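Local coordinates for protein Thf1 (Thermosynechococcus elongatus, PDB 5MJR) that associates with the FtsH protease complex involved in photosystem II repair and may take part in photosynthetic membrane biogenesis, at residues 64-69 and 139-144; 71-76 and 149-154; 116-121 and 157-162; 173-178 and 188-193. All coordinates share one frame; numbering follows the deposited sequence.

Interaction 1. Residues 64-69 and 139-144; sequences RYSPLF and LNSLNH
L68 meets the segment 139-144 at three successive points, and its side chain can be followed outward from one to the next. CB comes first, against the hydroxyl of S141, with L68 CB 3.5 Å from S141 OG. From there CG runs anti to the backbone N (chi1 -180°), which points the branched end along the 3-10 segment, one methyl staying at S141 and the other reaching L142. CD1 is the one that goes to L142, L68 CD1 and L142 CD2 lying 3.8 Å apart where the two leucine side chains cross at about a right angle. CD2 instead rests on the main chain, L68 CD2 being 3.7 Å from S141 O. The hydroxyl of S141 bonds to P138 O, just before its own segment, while its CB approaches S66, with S141 CB 3.9 Å from S66 OG.

That S66 oxygen has two further tasks. It receives a weak bond from the main chain, L68 N to S66 OG at 3.3 Å with an N-H...O angle of 136°, and it is hydrogen-bonded to a water. The water lies 2.7 Å from each of S66 OG, S141 O and H144 ND1; it donates to the S141 carbonyl and sits in the plane of the imidazole, at its edge. Because H144 NE2 is bonded to K147 O, the ring is held through both nitrogens. L142 continues the apolar side onto L156 and F159 of helix 150-162. The arrangement is that of a helix N-cap, S66 before helix 67-80, tied by a bridging water to a short 3-10 turn that precedes helix 150-162.

Interaction 2. Residues 71-76 and 149-154; sequences LGVVTA and SRLHAV
A close helix crossing centred on a glycine brings G72 of helix 67-80 against L151 of helix 150-162, the axes of the two short segments passing 7.5 Å apart at 77°. G72 CA lies 3.3 Å from L151 O in a CA-H...O contact, and a CB on this residue would clash with that carbonyl oxygen. L151 then spreads its methyls over the neighbouring turn: CD1 meets V73 CG2 obliquely, whereas L151 CD2 sits 3.8 Å from G72 O and also touches A76 CB. That same CD2 lies over one face of the R150 guanidinium, toward its rim, and the NH2 of this arginine forms a salt bridge with E53 of helix 41-58.

The crossing falls on the first turns of helix 150-162, where S149 and H152 form a capping box: S149 OG accepts from L151 N at 2.9 Å, and S149 N donates to H152 ND1 close to the imidazole plane.

One turn further on, V154 CG1, anti to the backbone N (chi1 176°), reaches T75, with V154 CG1 3.6 Å from T75 CG2. The T75 hydroxyl is turned back into its own helix, T75 OG1 donating to L71 O at 2.7 Å, on the opposite face of that carbonyl plane from T75 N.

Interaction 3. Residues 116-121 and 157-162; sequences QQYQGR and YAFLQE
Bent at its second torsion (chi2 -72°), E162 turns its carboxylate onto the side chain of Q119, which runs extended beyond CG to meet it. Q119 NE2 donates to E162 OE1 at 2.7 Å, and OE1 accepts on its syn lone pair, the amide and carboxylate planes being nearly coplanar, 18° apart. The Q116 side chain crosses that of E162 at a slant, with Q116 CG 3.7 Å from E162 OE2. The main chain of E162 is engaged as well: G120 N gives a nearly straight bond of 2.8 Å to E162 O, and Q119 CA brings its hydrogen to the same oxygen. This docks the type II beta turn 118-121, with G120 at positive phi, on the C-terminal part of helix 150-162. Deeper in, the edge of F159 is directed at the face of Y118 in an offset edge-to-face pair, ring centroids of Y118 and F159 5.7 Å apart and planes at 84°. The Y118 hydroxyl bonds to S136 and L139. Replacing E162 by an alanine would probably leave Q119 NE2 without its carboxylate acceptor and the Q119 side chain freer to turn. The chemistry thus implies a threefold hold: a charged side-chain hydrogen bond at the exposed rim, a backbone bond independent of the E162 side chain, and an aromatic pair on the buried side.

Interaction 4. Residues 173-178 and 188-193; sequences ETLDQL and KVKRDL. With SO4 (sulfate ion), chain B.
K190 NZ donates to D176 OD1 at 2.6 Å in a salt bridge, approaching on the syn side of the carboxylate and 22° out of its plane. The lysine gets there by extending fully beyond CG, and its side chain crosses that of D176 at about a right angle; E187 is a weak second partner for the ammonium. The stem of the same lysine has an apolar neighbour, L175 CD1 lying 3.7 Å from K190 CG as the two side chains slide past each other in opposite directions. The other L175 methyl, CD2, meets V189 CG1 at 4.1 Å, and L156 of helix 150-162 also packs on this leucine.

Helices 171-178 and 186-198 form an antiparallel helical hairpin, the segment axes 11.1 Å apart and inclined at 154°; the second arm lies in a predicted coiled coil. With an alanine at K190, D176 would probably be left without its positive mate and L175 CD1 without the CG methylene it packs against.

Away from the hairpin interface, K188 and R191 grip a sulfate, probably from the crystallisation liquor. K188 NZ reaches sulfate O1 at 2.6 Å. R191 NH1 lies 2.8 Å from sulfate O2. The second terminal nitrogen, R191 NH2, bonds to sulfate O3. The guanidinium is fixed from another side by D192, which it holds side-on: R191 NE bonds to D192 OD1 at 2.8 Å, and R191 NH2 to D192 OD2.

Burial and chemistry vary together across the four contacts. Interactions 1, 2 and 4 are buried, though 4 carries its salt bridge at an exposed edge; interaction 3 is only partly buried. The centre of interaction 2 lies about 2 Å from the centre of the chain, and this contact relies on backbone proximity and methyl groups, whereas interaction 1 adds a bridging water. Interaction 3 pairs a carboxylate with an amide, and interaction 4 sets a salt bridge over leucine packing. Helix 67-80 serves interactions 1 and 2, helix 150-162 interactions 2 and 3. The contacts also touch: H144 meets H152, L142 meets F159, T75 meets A158, and A153 and Y157 both pack on L193, bringing the 173-178/188-193 hairpin against helix 150-162.

Interaction 1. Residues 64-69 and 139-144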
# COMPACT_ATOMS: atom_id res chain seq x y z
N ARG A 64 10.50 1.50 -8.57
CA ARG A 64 9.78 2.46 -9.38
C ARG A 64 8.32 2.52 -8.86
O ARG A 64 7.63 1.50 -8.79
CB ARG A 64 9.81 2.09 -10.85
CG ARG A 64 9.10 3.04 -11.78
CD ARG A 64 9.31 2.65 -13.23
NE ARG A 64 8.48 3.44 -14.22
CZ ARG A 64 8.79 4.56 -14.84
NH1 ARG A 64 9.96 5.12 -14.54
NH2 ARG A 64 7.95 5.12 -15.83
N TYR A 65 7.90 3.72 -8.51
CA TYR A 65 6.53 3.96 -8.11
C TYR A 65 5.56 3.42 -9.14
O TYR A 65 5.76 3.52 -10.33
CB TYR A 65 6.27 5.46 -8.02
CG TYR A 65 4.89 5.93 -7.72
CD1 TYR A 65 3.98 6.05 -8.73
CD2 TYR A 65 4.51 6.23 -6.43
CE1 TYR A 65 2.66 6.44 -8.49
CE2 TYR A 65 3.19 6.62 -6.19
CZ TYR A 65 2.25 6.72 -7.17
OH TYR A 65 1.00 7.17 -6.93
N SER A 66 4.42 2.87 -8.63
CA SER A 66 3.31 2.53 -9.47
C SER A 66 2.04 2.67 -8.68
O SER A 66 2.11 2.75 -7.46
CB SER A 66 3.44 1.08 -9.95
OG SER A 66 3.21 0.18 -8.93
N PRO A 67 0.86 2.55 -9.28
CA PRO A 67 -0.40 2.58 -8.51
C PRO A 67 -0.57 1.46 -7.54
O PRO A 67 -1.38 1.62 -6.60
CB PRO A 67 -1.47 2.63 -9.58
CG PRO A 67 -0.77 3.26 -10.75
CD PRO A 67 0.65 2.71 -10.73
N LEU A 68 0.14 0.35 -7.72
CA LEU A 68 0.04 -0.76 -6.75
C LEU A 68 0.70 -0.29 -5.41
O LEU A 68 0.19 -0.60 -4.33
CB LEU A 68 0.67 -2.01 -7.26
CG LEU A 68 0.65 -3.25 -6.39
CD1 LEU A 68 -0.77 -3.69 -6.15
CD2 LEU A 68 1.50 -4.37 -6.97
N PHE A 69 1.88 0.33 -5.53
CA PHE A 69 2.49 0.93 -4.34
C PHE A 69 1.61 2.01 -3.71
O PHE A 69 1.47 2.00 -2.48
CB PHE A 69 3.85 1.49 -4.77
CG PHE A 69 4.57 2.29 -3.68
CD1 PHE A 69 5.22 1.70 -2.70
CD2 PHE A 69 4.48 3.65 -3.74
CE1 PHE A 69 5.85 2.52 -1.68
CE2 PHE A 69 5.11 4.47 -2.85
CZ PHE A 69 5.77 3.88 -1.85
N LEU A 139 -4.60 -1.95 -13.36
CA LEU A 139 -4.37 -3.40 -13.25
C LEU A 139 -3.00 -3.83 -13.77
O LEU A 139 -2.39 -4.78 -13.32
CB LEU A 139 -5.52 -4.11 -14.02
CG LEU A 139 -5.44 -5.63 -14.03
CD1 LEU A 139 -5.43 -6.30 -12.67
CD2 LEU A 139 -6.53 -6.16 -14.90
N ASN A 140 -2.52 -3.11 -14.83
CA ASN A 140 -1.23 -3.37 -15.38
C ASN A 140 -0.05 -3.37 -14.38
O ASN A 140 0.98 -3.99 -14.60
CB ASN A 140 -0.87 -2.43 -16.53
CG ASN A 140 -0.75 -0.96 -16.10
OD1 ASN A 140 -1.43 -0.47 -15.23
ND2 ASN A 140 0.17 -0.25 -16.81
N SER A 141 -0.24 -2.61 -13.27
CA SER A 141 0.73 -2.56 -12.23
C SER A 141 0.90 -3.83 -11.42
O SER A 141 1.83 -3.97 -10.67
CB SER A 141 0.48 -1.36 -11.28
OG SER A 141 -0.58 -1.51 -10.45
N LEU A 142 -0.01 -4.82 -11.61
CA LEU A 142 0.25 -6.15 -11.07
C LEU A 142 1.37 -6.86 -11.79
O LEU A 142 1.98 -7.82 -11.21
CB LEU A 142 -0.98 -7.00 -11.14
CG LEU A 142 -2.14 -6.62 -10.25
CD1 LEU A 142 -3.16 -7.78 -10.22
CD2 LEU A 142 -1.90 -6.10 -8.92
N ASN A 143 1.70 -6.39 -12.99
CA ASN A 143 2.88 -6.88 -13.71
C ASN A 143 4.16 -6.19 -13.22
O ASN A 143 4.78 -5.40 -13.92
CB ASN A 143 2.68 -6.72 -15.20
CG ASN A 143 1.65 -7.68 -15.78
OD1 ASN A 143 1.57 -8.82 -15.31
ND2 ASN A 143 0.91 -7.19 -16.79
N HIS A 144 4.43 -6.45 -11.95
CA HIS A 144 5.45 -5.72 -11.23
C HIS A 144 6.80 -6.37 -11.43
O HIS A 144 6.97 -7.54 -10.97
CB HIS A 144 5.09 -5.78 -9.75
CG HIS A 144 6.00 -4.93 -8.90
ND1 HIS A 144 5.84 -3.57 -8.88
CD2 HIS A 144 7.08 -5.25 -8.17
CE1 HIS A 144 6.83 -3.10 -8.12
NE2 HIS A 144 7.57 -4.09 -7.66
O HOH W 1 3.77 -2.21 -10.00

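Interaction 2. Residues 71-76 and 149-154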
# COMPACT_ATOMS: atom_id res chain seq x y z
N LEU A 71 -1.62 2.26 -3.73
CA LEU A 71 -2.70 1.59 -3.05
C LEU A 71 -2.22 0.97 -1.75
O LEU A 71 -2.90 1.02 -0.71
CB LEU A 71 -3.43 0.59 -3.93
CG LEU A 71 -4.65 -0.12 -3.35
CD1 LEU A 71 -5.70 0.82 -2.93
CD2 LEU A 71 -5.13 -1.15 -4.36
N GLY A 72 -1.03 0.34 -1.75
CA GLY A 72 -0.53 -0.23 -0.57
C GLY A 72 -0.23 0.78 0.54
O GLY A 72 -0.55 0.55 1.70
N VAL A 73 0.36 1.94 0.19
CA VAL A 73 0.65 2.98 1.18
C VAL A 73 -0.64 3.51 1.76
O VAL A 73 -0.78 3.65 3.00
CB VAL A 73 1.46 4.11 0.54
CG1 VAL A 73 1.58 5.35 1.45
CG2 VAL A 73 2.82 3.66 0.17
N VAL A 74 -1.60 3.83 0.89
CA VAL A 74 -2.88 4.38 1.37
C VAL A 74 -3.58 3.39 2.27
O VAL A 74 -4.11 3.73 3.33
CB VAL A 74 -3.77 4.77 0.17
CG1 VAL A 74 -5.21 5.02 0.57
CG2 VAL A 74 -3.20 6.02 -0.49
N THR A 75 -3.57 2.13 1.85
CA THR A 75 -4.27 1.04 2.65
C THR A 75 -3.59 0.87 3.99
O THR A 75 -4.30 0.77 5.02
CB THR A 75 -4.26 -0.28 1.80
OG1 THR A 75 -5.00 -0.06 0.61
CG2 THR A 75 -4.91 -1.39 2.59
N ALA A 76 -2.26 0.70 3.99
CA ALA A 76 -1.54 0.46 5.23
C ALA A 76 -1.78 1.67 6.22
O ALA A 76 -2.02 1.46 7.43
CB ALA A 76 -0.09 0.26 5.01
N SER A 149 8.15 -4.69 -2.39
CA SER A 149 7.89 -4.30 -0.99
C SER A 149 6.68 -5.06 -0.49
O SER A 149 5.70 -5.28 -1.23
CB SER A 149 7.60 -2.78 -0.99
OG SER A 149 7.15 -2.31 0.30
N ARG A 150 6.63 -5.27 0.83
CA ARG A 150 5.37 -5.72 1.44
C ARG A 150 4.23 -4.81 1.15
O ARG A 150 3.08 -5.20 1.16
CB ARG A 150 5.59 -5.91 2.96
CG ARG A 150 5.81 -4.66 3.70
CD ARG A 150 4.53 -4.16 4.36
NE ARG A 150 4.71 -2.85 4.95
CZ ARG A 150 3.84 -2.25 5.75
NH1 ARG A 150 2.67 -2.85 6.07
NH2 ARG A 150 4.07 -1.01 6.12
N LEU A 151 4.53 -3.50 0.90
CA LEU A 151 3.45 -2.60 0.49
C LEU A 151 2.76 -3.00 -0.80
O LEU A 151 1.57 -2.71 -0.95
CB LEU A 151 3.96 -1.14 0.48
CG LEU A 151 4.35 -0.51 1.80
CD1 LEU A 151 5.23 0.69 1.60
CD2 LEU A 151 3.11 -0.22 2.57
N HIS A 152 3.49 -3.64 -1.70
CA HIS A 152 2.81 -4.11 -2.91
C HIS A 152 1.88 -5.30 -2.60
O HIS A 152 0.82 -5.39 -3.21
CB HIS A 152 3.88 -4.63 -3.86
CG HIS A 152 4.76 -3.56 -4.40
ND1 HIS A 152 6.12 -3.61 -4.19
CD2 HIS A 152 4.48 -2.48 -5.16
CE1 HIS A 152 6.62 -2.54 -4.84
NE2 HIS A 152 5.64 -1.82 -5.42
N ALA A 153 2.20 -6.11 -1.59
CA ALA A 153 1.29 -7.15 -1.09
C ALA A 153 0.01 -6.57 -0.50
O ALA A 153 -1.07 -6.99 -0.76
CB ALA A 153 1.94 -8.11 -0.11
N VAL A 154 0.17 -5.52 0.34
CA VAL A 154 -0.95 -4.82 0.92
C VAL A 154 -1.83 -4.26 -0.19
O VAL A 154 -3.06 -4.34 -0.15
CB VAL A 154 -0.51 -3.80 1.98
CG1 VAL A 154 -1.71 -3.01 2.49
CG2 VAL A 154 0.24 -4.50 3.13

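Interaction 3. Residues 116-121 and 157-162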
# COMPACT_ATOMS: atom_id res chain seq x y z
N GLN A 116 -10.88 1.35 -7.90
CA GLN A 116 -12.31 1.13 -7.68
C GLN A 116 -13.07 0.81 -8.95
O GLN A 116 -14.17 0.27 -8.90
CB GLN A 116 -12.92 2.29 -6.96
CG GLN A 116 -12.40 2.42 -5.52
CD GLN A 116 -12.73 3.67 -4.84
OE1 GLN A 116 -13.69 4.32 -5.17
NE2 GLN A 116 -11.88 4.06 -3.83
N GLN A 117 -12.45 1.08 -10.12
CA GLN A 117 -13.13 0.74 -11.36
C GLN A 117 -13.28 -0.76 -11.50
O GLN A 117 -14.11 -1.17 -12.29
CB GLN A 117 -12.39 1.25 -12.54
CG GLN A 117 -11.04 0.64 -12.73
CD GLN A 117 -10.24 1.23 -13.82
OE1 GLN A 117 -9.32 2.12 -13.58
NE2 GLN A 117 -10.60 0.87 -14.98
N TYR A 118 -12.58 -1.57 -10.74
CA TYR A 118 -12.69 -3.05 -10.77
C TYR A 118 -13.75 -3.61 -9.86
O TYR A 118 -13.89 -4.84 -9.80
CB TYR A 118 -11.32 -3.71 -10.61
CG TYR A 118 -10.30 -3.18 -11.58
CD1 TYR A 118 -10.33 -3.45 -12.93
CD2 TYR A 118 -9.22 -2.37 -11.16
CE1 TYR A 118 -9.45 -2.95 -13.80
CE2 TYR A 118 -8.34 -1.88 -12.03
CZ TYR A 118 -8.43 -2.15 -13.39
OH TYR A 118 -7.51 -1.57 -14.24
N GLN A 119 -14.47 -2.72 -9.16
CA GLN A 119 -15.43 -3.18 -8.19
C GLN A 119 -16.43 -4.21 -8.72
O GLN A 119 -17.00 -4.00 -9.82
CB GLN A 119 -16.20 -1.95 -7.69
CG GLN A 119 -16.60 -2.00 -6.23
CD GLN A 119 -16.86 -0.57 -5.68
OE1 GLN A 119 -17.87 -0.03 -6.07
NE2 GLN A 119 -15.89 0.08 -4.90
N GLY A 120 -16.54 -5.35 -7.99
CA GLY A 120 -17.56 -6.43 -8.25
C GLY A 120 -17.17 -7.60 -9.11
O GLY A 120 -17.75 -8.72 -8.95
N ARG A 121 -16.11 -7.40 -9.87
CA ARG A 121 -15.69 -8.37 -10.88
C ARG A 121 -15.22 -9.63 -10.30
O ARG A 121 -14.59 -9.67 -9.19
CB ARG A 121 -14.63 -7.81 -11.82
CG ARG A 121 -15.04 -6.58 -12.55
CD ARG A 121 -13.94 -6.13 -13.52
NE ARG A 121 -14.14 -4.71 -13.82
CZ ARG A 121 -13.47 -4.00 -14.71
NH1 ARG A 121 -12.59 -4.52 -15.55
NH2 ARG A 121 -13.68 -2.67 -14.70
N TYR A 157 -3.90 -6.98 -1.88
CA TYR A 157 -5.04 -7.37 -1.06
C TYR A 157 -6.17 -6.37 -1.15
O TYR A 157 -7.35 -6.75 -1.29
CB TYR A 157 -4.55 -7.56 0.38
CG TYR A 157 -5.69 -8.04 1.24
CD1 TYR A 157 -6.10 -9.34 1.30
CD2 TYR A 157 -6.30 -7.14 2.10
CE1 TYR A 157 -7.06 -9.73 2.21
CE2 TYR A 157 -7.30 -7.52 2.99
CZ TYR A 157 -7.70 -8.82 3.00
OH TYR A 157 -8.68 -9.19 3.91
N ALA A 158 -5.83 -5.08 -1.11
CA ALA A 158 -6.88 -4.06 -1.23
C ALA A 158 -7.60 -4.09 -2.55
O ALA A 158 -8.80 -3.93 -2.62
CB ALA A 158 -6.30 -2.66 -0.97
N PHE A 159 -6.82 -4.34 -3.62
CA PHE A 159 -7.48 -4.56 -4.91
C PHE A 159 -8.39 -5.76 -4.91
O PHE A 159 -9.54 -5.64 -5.39
CB PHE A 159 -6.36 -4.71 -5.96
CG PHE A 159 -6.81 -5.39 -7.23
CD1 PHE A 159 -7.86 -4.87 -8.01
CD2 PHE A 159 -6.25 -6.55 -7.66
CE1 PHE A 159 -8.27 -5.50 -9.17
CE2 PHE A 159 -6.69 -7.22 -8.81
CZ PHE A 159 -7.69 -6.69 -9.53
N LEU A 160 -7.92 -6.85 -4.36
CA LEU A 160 -8.73 -8.06 -4.39
C LEU A 160 -10.02 -7.85 -3.62
O LEU A 160 -11.05 -8.47 -3.97
CB LEU A 160 -7.91 -9.24 -3.85
CG LEU A 160 -6.75 -9.70 -4.68
CD1 LEU A 160 -5.92 -10.69 -3.94
CD2 LEU A 160 -7.13 -10.14 -6.07
N GLN A 161 -9.95 -7.05 -2.56
CA GLN A 161 -11.15 -6.72 -1.84
C GLN A 161 -12.27 -5.99 -2.65
O GLN A 161 -13.41 -6.09 -2.23
CB GLN A 161 -10.83 -5.94 -0.63
CG GLN A 161 -10.13 -6.66 0.50
CD GLN A 161 -9.92 -5.77 1.74
OE1 GLN A 161 -9.14 -4.82 1.74
NE2 GLN A 161 -10.61 -6.07 2.78
N GLU A 162 -11.88 -5.31 -3.75
CA GLU A 162 -12.85 -4.66 -4.61
C GLU A 162 -13.61 -5.64 -5.40
O GLU A 162 -14.69 -5.31 -5.84
CB GLU A 162 -12.19 -3.74 -5.67
CG GLU A 162 -11.51 -2.56 -5.09
CD GLU A 162 -12.39 -1.48 -4.54
OE1 GLU A 162 -13.59 -1.34 -4.91
OE2 GLU A 162 -11.82 -0.77 -3.73

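Interaction 4. Residues 173-178 and 188-193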
# COMPACT_ATOMS: atom_id res chain seq x y z
N GLU A 173 -6.79 -19.60 -2.55
CA GLU A 173 -7.08 -20.02 -3.87
C GLU A 173 -6.81 -18.91 -4.85
O GLU A 173 -6.28 -19.10 -5.95
CB GLU A 173 -8.58 -20.40 -3.90
CG GLU A 173 -9.02 -21.18 -5.07
CD GLU A 173 -9.73 -22.49 -4.53
OE1 GLU A 173 -10.26 -23.33 -5.37
OE2 GLU A 173 -9.72 -22.68 -3.24
N THR A 174 -7.19 -17.70 -4.46
CA THR A 174 -6.98 -16.55 -5.36
C THR A 174 -5.47 -16.32 -5.67
O THR A 174 -5.10 -16.10 -6.84
CB THR A 174 -7.64 -15.27 -4.76
OG1 THR A 174 -9.06 -15.50 -4.71
CG2 THR A 174 -7.27 -14.04 -5.52
N LEU A 175 -4.68 -16.29 -4.60
CA LEU A 175 -3.26 -16.08 -4.75
C LEU A 175 -2.62 -17.18 -5.66
O LEU A 175 -1.80 -16.92 -6.50
CB LEU A 175 -2.56 -15.95 -3.42
CG LEU A 175 -2.95 -14.69 -2.63
CD1 LEU A 175 -2.31 -14.71 -1.26
CD2 LEU A 175 -2.66 -13.36 -3.34
N ASP A 176 -3.04 -18.41 -5.41
CA ASP A 176 -2.57 -19.51 -6.26
C ASP A 176 -2.95 -19.37 -7.73
O ASP A 176 -2.15 -19.76 -8.58
CB ASP A 176 -3.04 -20.81 -5.72
CG ASP A 176 -2.29 -21.27 -4.46
OD1 ASP A 176 -1.15 -20.71 -4.18
OD2 ASP A 176 -2.82 -22.18 -3.80
N GLN A 177 -4.11 -18.84 -8.02
CA GLN A 177 -4.52 -18.61 -9.41
C GLN A 177 -3.63 -17.52 -10.07
O GLN A 177 -3.38 -17.50 -11.24
CB GLN A 177 -5.97 -18.15 -9.47
CG GLN A 177 -7.01 -19.20 -9.14
CD GLN A 177 -8.44 -18.80 -9.41
OE1 GLN A 177 -9.30 -18.75 -8.50
NE2 GLN A 177 -8.72 -18.58 -10.69
N LEU A 178 -3.27 -16.49 -9.29
CA LEU A 178 -2.47 -15.39 -9.80
C LEU A 178 -1.01 -15.81 -10.04
O LEU A 178 -0.36 -15.21 -10.90
CB LEU A 178 -2.51 -14.20 -8.84
CG LEU A 178 -3.79 -13.45 -8.81
CD1 LEU A 178 -3.85 -12.42 -7.65
CD2 LEU A 178 -4.02 -12.72 -10.15
N LYS A 188 6.17 -14.48 -1.48
CA LYS A 188 6.39 -13.33 -0.60
C LYS A 188 5.13 -12.56 -0.28
O LYS A 188 4.94 -12.17 0.88
CB LYS A 188 7.38 -12.36 -1.31
CG LYS A 188 8.72 -12.95 -1.52
CD LYS A 188 9.66 -11.87 -2.08
CE LYS A 188 11.00 -12.47 -2.25
NZ LYS A 188 12.00 -11.51 -2.70
N VAL A 189 4.19 -12.45 -1.22
CA VAL A 189 2.89 -11.89 -0.93
C VAL A 189 2.18 -12.66 0.19
O VAL A 189 1.61 -12.06 1.10
CB VAL A 189 2.03 -11.76 -2.18
CG1 VAL A 189 0.61 -11.36 -1.88
CG2 VAL A 189 2.64 -10.78 -3.18
N LYS A 190 2.15 -14.00 0.09
CA LYS A 190 1.48 -14.80 1.12
C LYS A 190 2.09 -14.48 2.48
O LYS A 190 1.37 -14.31 3.46
CB LYS A 190 1.61 -16.30 0.76
CG LYS A 190 0.69 -16.70 -0.41
CD LYS A 190 0.94 -18.17 -0.67
CE LYS A 190 0.14 -18.63 -1.88
NZ LYS A 190 0.22 -20.05 -2.05
N ARG A 191 3.41 -14.58 2.53
CA ARG A 191 4.14 -14.28 3.75
C ARG A 191 3.78 -12.92 4.33
O ARG A 191 3.47 -12.78 5.52
CB ARG A 191 5.64 -14.37 3.46
CG ARG A 191 6.52 -13.84 4.59
CD ARG A 191 7.96 -13.51 4.08
NE ARG A 191 7.94 -12.26 3.31
CZ ARG A 191 8.93 -11.81 2.55
NH1 ARG A 191 10.05 -12.51 2.38
NH2 ARG A 191 8.75 -10.65 1.87
N ASP A 192 3.83 -11.91 3.50
CA ASP A 192 3.63 -10.56 3.92
C ASP A 192 2.17 -10.28 4.30
O ASP A 192 1.94 -9.50 5.24
CB ASP A 192 4.12 -9.57 2.85
CG ASP A 192 5.64 -9.58 2.68
OD1 ASP A 192 6.33 -10.04 3.63
OD2 ASP A 192 6.16 -9.16 1.64
N LEU A 193 1.23 -10.91 3.65
CA LEU A 193 -0.21 -10.75 4.00
C LEU A 193 -0.56 -11.49 5.27
O LEU A 193 -1.41 -11.02 5.96
CB LEU A 193 -1.17 -11.13 2.83
CG LEU A 193 -1.13 -10.09 1.66
CD1 LEU A 193 -2.07 -10.66 0.59
CD2 LEU A 193 -1.47 -8.71 2.14
S SO4 B . 12.10 -9.60 0.48
O1 SO4 B . 12.26 -9.49 -1.01
O2 SO4 B . 11.92 -11.04 0.82
O3 SO4 B . 10.87 -8.80 0.82
O4 SO4 B . 13.22 -9.11 1.26